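Local coordinates for protein split-Soret cytochrome c (Desulfovibrio desulfuricans, PDB 1H21) that carries two heme c groups and an iron-sulfur cluster, probably [2Fe-2S], per subunit of a homodimer, and may serve electron transfer in sulfate reduction, at residues 36-41 with 166-171; 28-33 with 174-179; 120-125 with 137-142. All coordinates share one frame; numbering follows the deposited sequence.

Contact 1: 36-41 with 166-171; sequences GYWYKG and QRSERC. Unlike the reference sequence in segment 166-171: Cys171 (reference Ala).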
loop_
_atom_site.group_PDB
_atom_site.type_symbol
_atom_site.label_atom_id
_atom_site.label_comp_id
_atom_site.label_asym_id
_atom_site.label_seq_id
_atom_site.Cartn_x
_atom_site.Cartn_y
_atom_site.Cartn_z
ATOM N N GLY A 36 8.724 -9.334 -15.197
ATOM C CA GLY A 36 8.393 -9.804 -13.870
ATOM C C GLY A 36 6.903 -9.773 -13.623
ATOM O O GLY A 36 6.367 -10.698 -13.008
ATOM N N TYR A 37 6.238 -8.748 -14.168
ATOM C CA TYR A 37 4.798 -8.552 -14.016
ATOM C C TYR A 37 3.993 -9.785 -14.445
ATOM O O TYR A 37 3.035 -10.197 -13.754
ATOM C CB TYR A 37 4.352 -7.293 -14.796
ATOM C CG TYR A 37 2.840 -7.135 -14.968
ATOM C CD1 TYR A 37 2.058 -6.491 -13.997
ATOM C CD2 TYR A 37 2.176 -7.699 -16.070
ATOM C CE1 TYR A 37 0.650 -6.428 -14.119
ATOM C CE2 TYR A 37 0.791 -7.643 -16.195
ATOM C CZ TYR A 37 0.033 -7.015 -15.222
ATOM O OH TYR A 37 -1.338 -7.007 -15.346
ATOM N N TRP A 38 4.386 -10.381 -15.569
ATOM C CA TRP A 38 3.692 -11.547 -16.088
ATOM C C TRP A 38 4.106 -12.846 -15.398
ATOM O O TRP A 38 3.308 -13.766 -15.284
ATOM C CB TRP A 38 3.932 -11.667 -17.588
ATOM C CG TRP A 38 3.607 -10.438 -18.346
ATOM C CD1 TRP A 38 4.479 -9.472 -18.727
ATOM C CD2 TRP A 38 2.316 -10.031 -18.816
ATOM N NE1 TRP A 38 3.816 -8.478 -19.406
ATOM C CE2 TRP A 38 2.485 -8.795 -19.476
ATOM C CE3 TRP A 38 1.031 -10.582 -18.737
ATOM C CZ2 TRP A 38 1.413 -8.095 -20.056
ATOM C CZ3 TRP A 38 -0.044 -9.879 -19.316
ATOM C CH2 TRP A 38 0.162 -8.651 -19.962
ATOM N N TYR A 39 5.343 -12.921 -14.926
ATOM C CA TYR A 39 5.848 -14.133 -14.278
ATOM C C TYR A 39 4.934 -14.727 -13.209
ATOM O O TYR A 39 4.680 -14.110 -12.173
ATOM C CB TYR A 39 7.236 -13.882 -13.699
ATOM C CG TYR A 39 7.860 -15.109 -13.078
ATOM C CD1 TYR A 39 8.379 -16.132 -13.869
ATOM C CD2 TYR A 39 7.927 -15.244 -11.695
ATOM C CE1 TYR A 39 8.954 -17.272 -13.291
ATOM C CE2 TYR A 39 8.493 -16.366 -11.107
ATOM C CZ TYR A 39 9.002 -17.376 -11.907
ATOM O OH TYR A 39 9.535 -18.490 -11.299
ATOM N N LYS A 40 4.420 -15.920 -13.481
ATOM C CA LYS A 40 3.522 -16.607 -12.558
ATOM C C LYS A 40 2.324 -15.721 -12.155
ATOM O O LYS A 40 1.594 -16.008 -11.183
ATOM C CB LYS A 40 4.302 -17.069 -11.329
ATOM C CG LYS A 40 5.326 -18.164 -11.593
ATOM C CD LYS A 40 5.877 -18.638 -10.269
ATOM C CE LYS A 40 6.789 -19.844 -10.423
ATOM N NZ LYS A 40 7.245 -20.333 -9.069
ATOM N N GLY A 41 2.100 -14.679 -12.959
ATOM C CA GLY A 41 1.027 -13.734 -12.721
ATOM C C GLY A 41 1.209 -12.962 -11.432
ATOM O O GLY A 41 0.206 -12.505 -10.867
ATOM N N GLN A 166 -6.200 -5.582 -22.629
ATOM C CA GLN A 166 -5.587 -4.277 -22.750
ATOM C C GLN A 166 -5.228 -3.663 -21.427
ATOM O O GLN A 166 -4.139 -3.140 -21.276
ATOM C CB GLN A 166 -6.519 -3.320 -23.489
ATOM C CG GLN A 166 -6.538 -3.436 -24.993
ATOM C CD GLN A 166 -7.877 -3.062 -25.517
ATOM O OE1 GLN A 166 -8.846 -3.809 -25.328
ATOM N NE2 GLN A 166 -7.984 -1.878 -26.106
ATOM N N ARG A 167 -6.136 -3.710 -20.462
ATOM C CA ARG A 167 -5.818 -3.077 -19.198
ATOM C C ARG A 167 -4.772 -3.858 -18.411
ATOM O O ARG A 167 -4.013 -3.273 -17.628
ATOM C CB ARG A 167 -7.075 -2.690 -18.396
ATOM C CG ARG A 167 -7.591 -3.703 -17.438
ATOM C CD ARG A 167 -7.014 -3.549 -16.033
ATOM N NE ARG A 167 -6.803 -4.886 -15.481
ATOM C CZ ARG A 167 -5.755 -5.249 -14.750
ATOM N NH1 ARG A 167 -4.809 -4.362 -14.437
ATOM N NH2 ARG A 167 -5.580 -6.527 -14.459
ATOM N N SER A 168 -4.699 -5.166 -18.630
ATOM C CA SER A 168 -3.681 -5.950 -17.957
ATOM C C SER A 168 -2.350 -5.691 -18.691
ATOM O O SER A 168 -1.281 -5.779 -18.098
ATOM C CB SER A 168 -4.034 -7.433 -17.948
ATOM O OG SER A 168 -3.848 -8.022 -19.215
ATOM N N GLU A 169 -2.427 -5.368 -19.984
ATOM C CA GLU A 169 -1.235 -5.042 -20.759
ATOM C C GLU A 169 -0.793 -3.678 -20.241
ATOM O O GLU A 169 0.379 -3.458 -19.955
ATOM C CB GLU A 169 -1.565 -4.958 -22.253
ATOM C CG GLU A 169 -0.390 -4.551 -23.156
ATOM C CD GLU A 169 0.762 -5.557 -23.174
ATOM O OE1 GLU A 169 0.516 -6.776 -23.213
ATOM O OE2 GLU A 169 1.933 -5.114 -23.184
ATOM N N ARG A 170 -1.753 -2.778 -20.072
ATOM C CA ARG A 170 -1.487 -1.436 -19.564
ATOM C C ARG A 170 -0.795 -1.469 -18.204
ATOM O O ARG A 170 0.221 -0.796 -18.016
ATOM C CB ARG A 170 -2.784 -0.632 -19.425
ATOM C CG ARG A 170 -2.604 0.738 -18.766
ATOM C CD ARG A 170 -3.877 1.153 -18.067
ATOM N NE ARG A 170 -3.798 2.438 -17.373
ATOM C CZ ARG A 170 -3.864 2.568 -16.049
ATOM N NH1 ARG A 170 -3.994 1.489 -15.271
ATOM N NH2 ARG A 170 -3.847 3.779 -15.500
ATOM N N CYS A 171 -1.343 -2.225 -17.252
ATOM C CA CYS A 171 -0.730 -2.269 -15.929
ATOM C C CYS A 171 0.671 -2.860 -15.997
ATOM O O CYS A 171 1.577 -2.398 -15.294
ATOM C CB CYS A 171 -1.643 -2.930 -14.869
ATOM S SG CYS A 171 -3.011 -1.807 -14.237
#
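Near the inferred iron-sulfur site, the C-terminal end of helix 26-38 leans on helix 165-192 through two aromatic side chains, Tyr37 and Trp38, which meet Ser168, Glu169 and Cys171. The backbones stay well apart, with 8.6 Å from CA of Tyr37 to CA of Cys171, and the rings bridge the interval. Tyr37 carries CG anti to its own amide nitrogen (chi1 168°), which sends the phenol across to the other helix. Its OH lies 3.0 Å from the carbonyl O of Ser168, while one face of the ring, near the rim, has the carbonyl carbon of Cys171 4.0 Å from CE1. The CB of Cys171 packs against the same ring.

Trp38 brings the far end of its six-membered ring. Atom CZ2 comes within 3.5 Å of Glu169 OE1, and CH2 lies 3.7 Å from Ser168 O. The indole and carboxylate planes are 32° apart, and the two side chains cross at about a right angle. Within segment 36-41, CD2 of Tyr37 lies 3.5 Å above the Trp38 ring plane, over its centre. Bent at chi2 (64°), the Glu169 chain turns its carboxylate back towards the tryptophan; OE1 accepts a bond from the amide of Val133, and OE2 meets Tyr34 OH and forms a salt bridge to Arg173. Ser168 OG is bonded to Lys165 O.

With Cys171 inferred to bind the cluster together with Cys44, Cys86 and Cys147, and the Tyr37 side chain packing on it and coming about 5 Å from that of Cys44, which starts helix 44-60, the arrangement is consistent with the wall of a cysteine-ligated iron-sulfur site.

Contact 2: 28-33 with 174-179; sequences ECAQVA and LTADAA
Thr175 begins the contact on segment 174-179, its methyl CG2 lying 3.7 Å from the carbonyl O of Ala33 and also against the CB of that alanine. With CG2 anti to the backbone nitrogen, the methyl faces helix 26-38, while OG1 (chi1 -63°) is left beside the backbone and bonds the carbonyl O of Cys171, one turn earlier in its own helix. One residue on, Ala176 marks the tightest approach of the two backbones: its CA is 4.0 Å from the CA of Ala30. Its CB lies 3.1 Å from the carbonyl O of Ala30, to the side of that oxygen, and the CB atoms of these two alanines are 4.1 Å apart. In return, the O of Ala176 is approached by both CB and CA of Ala30, the latter at 3.5 Å in a CA-H...O contact with an angle of 138° at the hydrogen.

A turn further along, Ala179 closes the interface. Its CB meets the CB of Ala33 at 3.3 Å and also packs against the carbonyl O of Cys29, 3.8 Å away. No hydrogen bond links the segments. Small residues on both sides let the helix axes approach to 7.4 Å, an example of alanine-lined close packing between roughly antiparallel helices, whose N-to-C directions differ by 150°.

All six touching residues are buried. Helix 44-60 packs beside the pair, with Ser51 against Ala33 and Ala179 and Cys44 against Thr175, whereas Phe124, from the loop after helix 102-118, covers Ala30 and Ala176.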
loop_
_atom_site.group_PDB
_atom_site.type_symbol
_atom_site.label_atom_id
_atom_site.label_comp_id
_atom_site.label_asym_id
_atom_site.label_seq_id
_atom_site.Cartn_x
_atom_site.Cartn_y
_atom_site.Cartn_z
ATOM N N GLU A 28 17.152 -1.392 -18.411
ATOM C CA GLU A 28 17.158 -2.797 -18.024
ATOM C C GLU A 28 16.010 -3.025 -17.018
ATOM O O GLU A 28 15.228 -3.984 -17.129
ATOM C CB GLU A 28 18.505 -3.193 -17.395
ATOM C CG GLU A 28 18.616 -4.711 -17.147
ATOM C CD GLU A 28 19.817 -5.139 -16.285
ATOM O OE1 GLU A 28 20.448 -4.295 -15.584
ATOM O OE2 GLU A 28 20.106 -6.365 -16.289
ATOM N N CYS A 29 15.887 -2.104 -16.067
ATOM C CA CYS A 29 14.850 -2.181 -15.053
ATOM C C CYS A 29 13.436 -2.171 -15.606
ATOM O O CYS A 29 12.618 -3.018 -15.231
ATOM C CB CYS A 29 15.029 -1.057 -14.055
ATOM S SG CYS A 29 16.392 -1.426 -12.999
ATOM N N ALA A 30 13.148 -1.225 -16.491
ATOM C CA ALA A 30 11.824 -1.114 -17.083
ATOM C C ALA A 30 11.443 -2.462 -17.695
ATOM O O ALA A 30 10.354 -3.027 -17.468
ATOM C CB ALA A 30 11.843 -0.015 -18.164
ATOM N N GLN A 31 12.428 -3.023 -18.378
ATOM C CA GLN A 31 12.313 -4.287 -19.079
ATOM C C GLN A 31 12.009 -5.485 -18.179
ATOM O O GLN A 31 11.025 -6.209 -18.385
ATOM C CB GLN A 31 13.615 -4.499 -19.809
ATOM C CG GLN A 31 13.713 -5.807 -20.478
ATOM C CD GLN A 31 13.203 -5.773 -21.872
ATOM O OE1 GLN A 31 13.133 -4.722 -22.522
ATOM N NE2 GLN A 31 12.881 -6.936 -22.372
ATOM N N VAL A 32 12.882 -5.710 -17.203
ATOM C CA VAL A 32 12.716 -6.822 -16.262
ATOM C C VAL A 32 11.404 -6.687 -15.453
ATOM O O VAL A 32 10.742 -7.690 -15.164
ATOM C CB VAL A 32 13.941 -6.923 -15.314
ATOM C CG1 VAL A 32 13.794 -8.112 -14.373
ATOM C CG2 VAL A 32 15.206 -7.049 -16.136
ATOM N N ALA A 33 11.040 -5.447 -15.106
ATOM C CA ALA A 33 9.804 -5.157 -14.365
ATOM C C ALA A 33 8.627 -5.625 -15.189
ATOM O O ALA A 33 7.752 -6.321 -14.671
ATOM C CB ALA A 33 9.671 -3.655 -14.062
ATOM N N LEU A 174 2.903 -0.049 -17.132
ATOM C CA LEU A 174 3.029 0.939 -16.070
ATOM C C LEU A 174 4.057 0.453 -15.067
ATOM O O LEU A 174 4.834 1.245 -14.530
ATOM C CB LEU A 174 1.700 1.170 -15.365
ATOM C CG LEU A 174 0.602 1.914 -16.129
ATOM C CD1 LEU A 174 -0.590 2.100 -15.195
ATOM C CD2 LEU A 174 1.105 3.256 -16.618
ATOM N N THR A 175 4.081 -0.852 -14.833
ATOM C CA THR A 175 5.066 -1.422 -13.914
ATOM C C THR A 175 6.488 -1.024 -14.366
ATOM O O THR A 175 7.329 -0.633 -13.553
ATOM C CB THR A 175 4.944 -2.955 -13.848
ATOM O OG1 THR A 175 3.658 -3.303 -13.331
ATOM C CG2 THR A 175 5.978 -3.520 -12.936
ATOM N N ALA A 176 6.696 -1.043 -15.685
ATOM C CA ALA A 176 7.967 -0.709 -16.323
ATOM C C ALA A 176 8.289 0.756 -16.182
ATOM O O ALA A 176 9.390 1.103 -15.781
ATOM C CB ALA A 176 7.916 -1.080 -17.765
ATOM N N ASP A 177 7.324 1.615 -16.482
ATOM C CA ASP A 177 7.533 3.049 -16.350
ATOM C C ASP A 177 7.906 3.429 -14.917
ATOM O O ASP A 177 8.727 4.322 -14.699
ATOM C CB ASP A 177 6.263 3.822 -16.717
ATOM C CG ASP A 177 5.879 3.694 -18.181
ATOM O OD1 ASP A 177 6.760 3.730 -19.072
ATOM O OD2 ASP A 177 4.667 3.606 -18.459
ATOM N N ALA A 178 7.254 2.792 -13.944
ATOM C CA ALA A 178 7.508 3.077 -12.531
ATOM C C ALA A 178 8.874 2.545 -12.120
ATOM O O ALA A 178 9.581 3.169 -11.319
ATOM C CB ALA A 178 6.431 2.469 -11.683
ATOM N N ALA A 179 9.225 1.382 -12.668
ATOM C CA ALA A 179 10.515 0.748 -12.419
ATOM C C ALA A 179 11.602 1.674 -12.976
ATOM O O ALA A 179 12.578 1.992 -12.289
ATOM C CB ALA A 179 10.573 -0.597 -13.122
#

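Contact 3: 120-125 with 137-142; sequences KLPIFN and LPMSAS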
loop_
_atom_site.group_PDB
_atom_site.type_symbol
_atom_site.label_atom_id
_atom_site.label_comp_id
_atom_site.label_asym_id
_atom_site.label_seq_id
_atom_site.Cartn_x
_atom_site.Cartn_y
_atom_site.Cartn_z
ATOM N N LYS A 120 1.585 11.457 -18.276
ATOM C CA LYS A 120 0.670 10.687 -19.113
ATOM C C LYS A 120 1.399 9.388 -19.348
ATOM O O LYS A 120 2.511 9.390 -19.874
ATOM C CB LYS A 120 0.421 11.374 -20.447
ATOM C CG LYS A 120 -0.272 12.704 -20.343
ATOM C CD LYS A 120 -0.873 13.050 -21.676
ATOM C CE LYS A 120 -1.524 14.400 -21.617
ATOM N NZ LYS A 120 -2.491 14.568 -22.741
ATOM N N LEU A 121 0.794 8.295 -18.901
ATOM C CA LEU A 121 1.377 6.957 -19.012
ATOM C C LEU A 121 0.352 5.996 -19.638
ATOM O O LEU A 121 -0.841 6.337 -19.764
ATOM C CB LEU A 121 1.775 6.462 -17.607
ATOM C CG LEU A 121 2.657 7.382 -16.749
ATOM C CD1 LEU A 121 2.507 7.037 -15.282
ATOM C CD2 LEU A 121 4.117 7.300 -17.190
ATOM N N PRO A 122 0.810 4.824 -20.123
ATOM C CA PRO A 122 2.192 4.342 -20.120
ATOM C C PRO A 122 3.038 4.998 -21.214
ATOM O O PRO A 122 2.524 5.613 -22.150
ATOM C CB PRO A 122 2.017 2.862 -20.414
ATOM C CG PRO A 122 0.889 2.880 -21.390
ATOM C CD PRO A 122 -0.085 3.796 -20.684
ATOM N N ILE A 123 4.341 4.851 -21.069
ATOM C CA ILE A 123 5.311 5.375 -22.011
ATOM C C ILE A 123 6.028 4.153 -22.604
ATOM O O ILE A 123 6.225 4.058 -23.819
ATOM C CB ILE A 123 6.304 6.302 -21.274
ATOM C CG1 ILE A 123 5.586 7.590 -20.860
ATOM C CG2 ILE A 123 7.521 6.585 -22.122
ATOM C CD1 ILE A 123 6.430 8.546 -19.988
ATOM N N PHE A 124 6.347 3.189 -21.742
ATOM C CA PHE A 124 7.033 1.955 -22.125
ATOM C C PHE A 124 6.233 1.147 -23.136
ATOM O O PHE A 124 4.994 1.097 -23.082
ATOM C CB PHE A 124 7.309 1.093 -20.875
ATOM C CG PHE A 124 7.970 -0.244 -21.163
ATOM C CD1 PHE A 124 9.352 -0.367 -21.173
ATOM C CD2 PHE A 124 7.201 -1.390 -21.362
ATOM C CE1 PHE A 124 9.959 -1.619 -21.375
ATOM C CE2 PHE A 124 7.793 -2.642 -21.563
ATOM C CZ PHE A 124 9.172 -2.760 -21.570
ATOM N N ASN A 125 6.952 0.510 -24.051
ATOM C CA ASN A 125 6.352 -0.333 -25.088
ATOM C C ASN A 125 7.290 -1.544 -25.229
ATOM O O ASN A 125 8.485 -1.381 -25.495
ATOM C CB ASN A 125 6.276 0.446 -26.410
ATOM C CG ASN A 125 5.329 -0.192 -27.408
ATOM O OD1 ASN A 125 5.214 -1.430 -27.492
ATOM N ND2 ASN A 125 4.618 0.650 -28.156
ATOM N N LEU A 137 -1.364 1.825 -26.876
ATOM C CA LEU A 137 -2.359 2.013 -25.820
ATOM C C LEU A 137 -2.539 3.499 -25.535
ATOM O O LEU A 137 -1.590 4.278 -25.658
ATOM C CB LEU A 137 -1.976 1.257 -24.539
ATOM C CG LEU A 137 -2.154 -0.264 -24.594
ATOM C CD1 LEU A 137 -1.462 -0.949 -23.420
ATOM C CD2 LEU A 137 -3.641 -0.615 -24.643
ATOM N N PRO A 138 -3.781 3.922 -25.233
ATOM C CA PRO A 138 -4.083 5.327 -24.936
ATOM C C PRO A 138 -3.353 5.685 -23.660
ATOM O O PRO A 138 -3.220 4.853 -22.768
ATOM C CB PRO A 138 -5.594 5.316 -24.682
ATOM C CG PRO A 138 -6.075 4.077 -25.365
ATOM C CD PRO A 138 -4.985 3.091 -25.085
ATOM N N MET A 139 -2.884 6.918 -23.569
ATOM C CA MET A 139 -2.161 7.361 -22.386
ATOM C C MET A 139 -3.016 8.373 -21.635
ATOM O O MET A 139 -3.814 9.091 -22.250
ATOM C CB MET A 139 -0.840 8.027 -22.796
ATOM C CG MET A 139 0.126 7.143 -23.561
ATOM S SD MET A 139 1.436 8.123 -24.319
ATOM C CE MET A 139 1.198 9.743 -23.610
ATOM N N SER A 140 -2.834 8.452 -20.319
ATOM C CA SER A 140 -3.576 9.406 -19.504
ATOM C C SER A 140 -2.883 9.637 -18.175
ATOM O O SER A 140 -2.015 8.858 -17.766
ATOM C CB SER A 140 -5.023 8.943 -19.279
ATOM O OG SER A 140 -5.086 7.695 -18.610
ATOM N N ALA A 141 -3.196 10.769 -17.562
ATOM C CA ALA A 141 -2.642 11.114 -16.267
ATOM C C ALA A 141 -3.729 10.722 -15.279
ATOM O O ALA A 141 -4.888 11.101 -15.442
ATOM C CB ALA A 141 -2.372 12.599 -16.197
ATOM N N SER A 142 -3.367 9.950 -14.268
ATOM C CA SER A 142 -4.330 9.489 -13.285
ATOM C C SER A 142 -4.693 10.523 -12.227
ATOM O O SER A 142 -5.845 10.614 -11.819
ATOM C CB SER A 142 -3.782 8.237 -12.602
ATOM O OG SER A 142 -2.494 8.499 -12.077
#
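Two torsions of Met139 bring its side chain over the opposing segment: CG is anti to its own carbonyl carbon (chi1 -60°), and the last torsion, modelled near eclipsed (chi3 9°) and so perhaps imprecise, turns the methyl towards Lys120. The CE of Met139 rests 3.6 Å from the CB of Lys120, while CG of Met139 lies 3.2 Å from the O of Pro122. The lysine chain then runs extended, away from the contact.

Below these side chains the backbones are joined by a pair of hydrogen bonds. Leu121 N donates to Ser140 O (3.1 Å), almost straight at the hydrogen but arriving from above the carbonyl plane. In return, Ser140 N donates to Leu121 O (3.0 Å), tilted only slightly from that plane. This is a single antiparallel bridge, a hydrogen-bonded pair, formed within the long loop between helices 102-118 and 147-158, in a subunit whose regular structure is helical. The CA of Met139 approaches Leu121 O, at 3.1 Å, in a CA-H...O contact.

The peptide bond before Pro122 is cis, and the chain turns just after the bridge; the proline CD lies 3.9 Å from Pro138 O, which accepts a bond from Trp154 NE1 of helix 147-158. The Leu121 side chain leaves the backbone away from segment 137-142 and packs on Leu174, Trp115 and Tyr116.

How the contacts relate
Contacts 1 and 2 are successive meetings of the same two helices, 26-38 and 165-192, with centres about 11 Å apart; Tyr37 CD1 of the first touches Thr175 OG1 of the second. Contact 3, formed by the loop between helices 102-118 and 147-158, has its centre about 15 Å from that of contact 1 and about 13 Å from that of contact 2. Along the chain the three are nested, 2 enclosing 1 and 1 enclosing 3. Helix 165-192 is the common element: Asp177 probably accepts hydrogen bonds from the amides of Ile123 and Phe124, and Leu137 packs on Glu169. Thus this helix, carrying Cys171, an inferred iron-sulfur ligand, is held against both helix 26-38 and the loop.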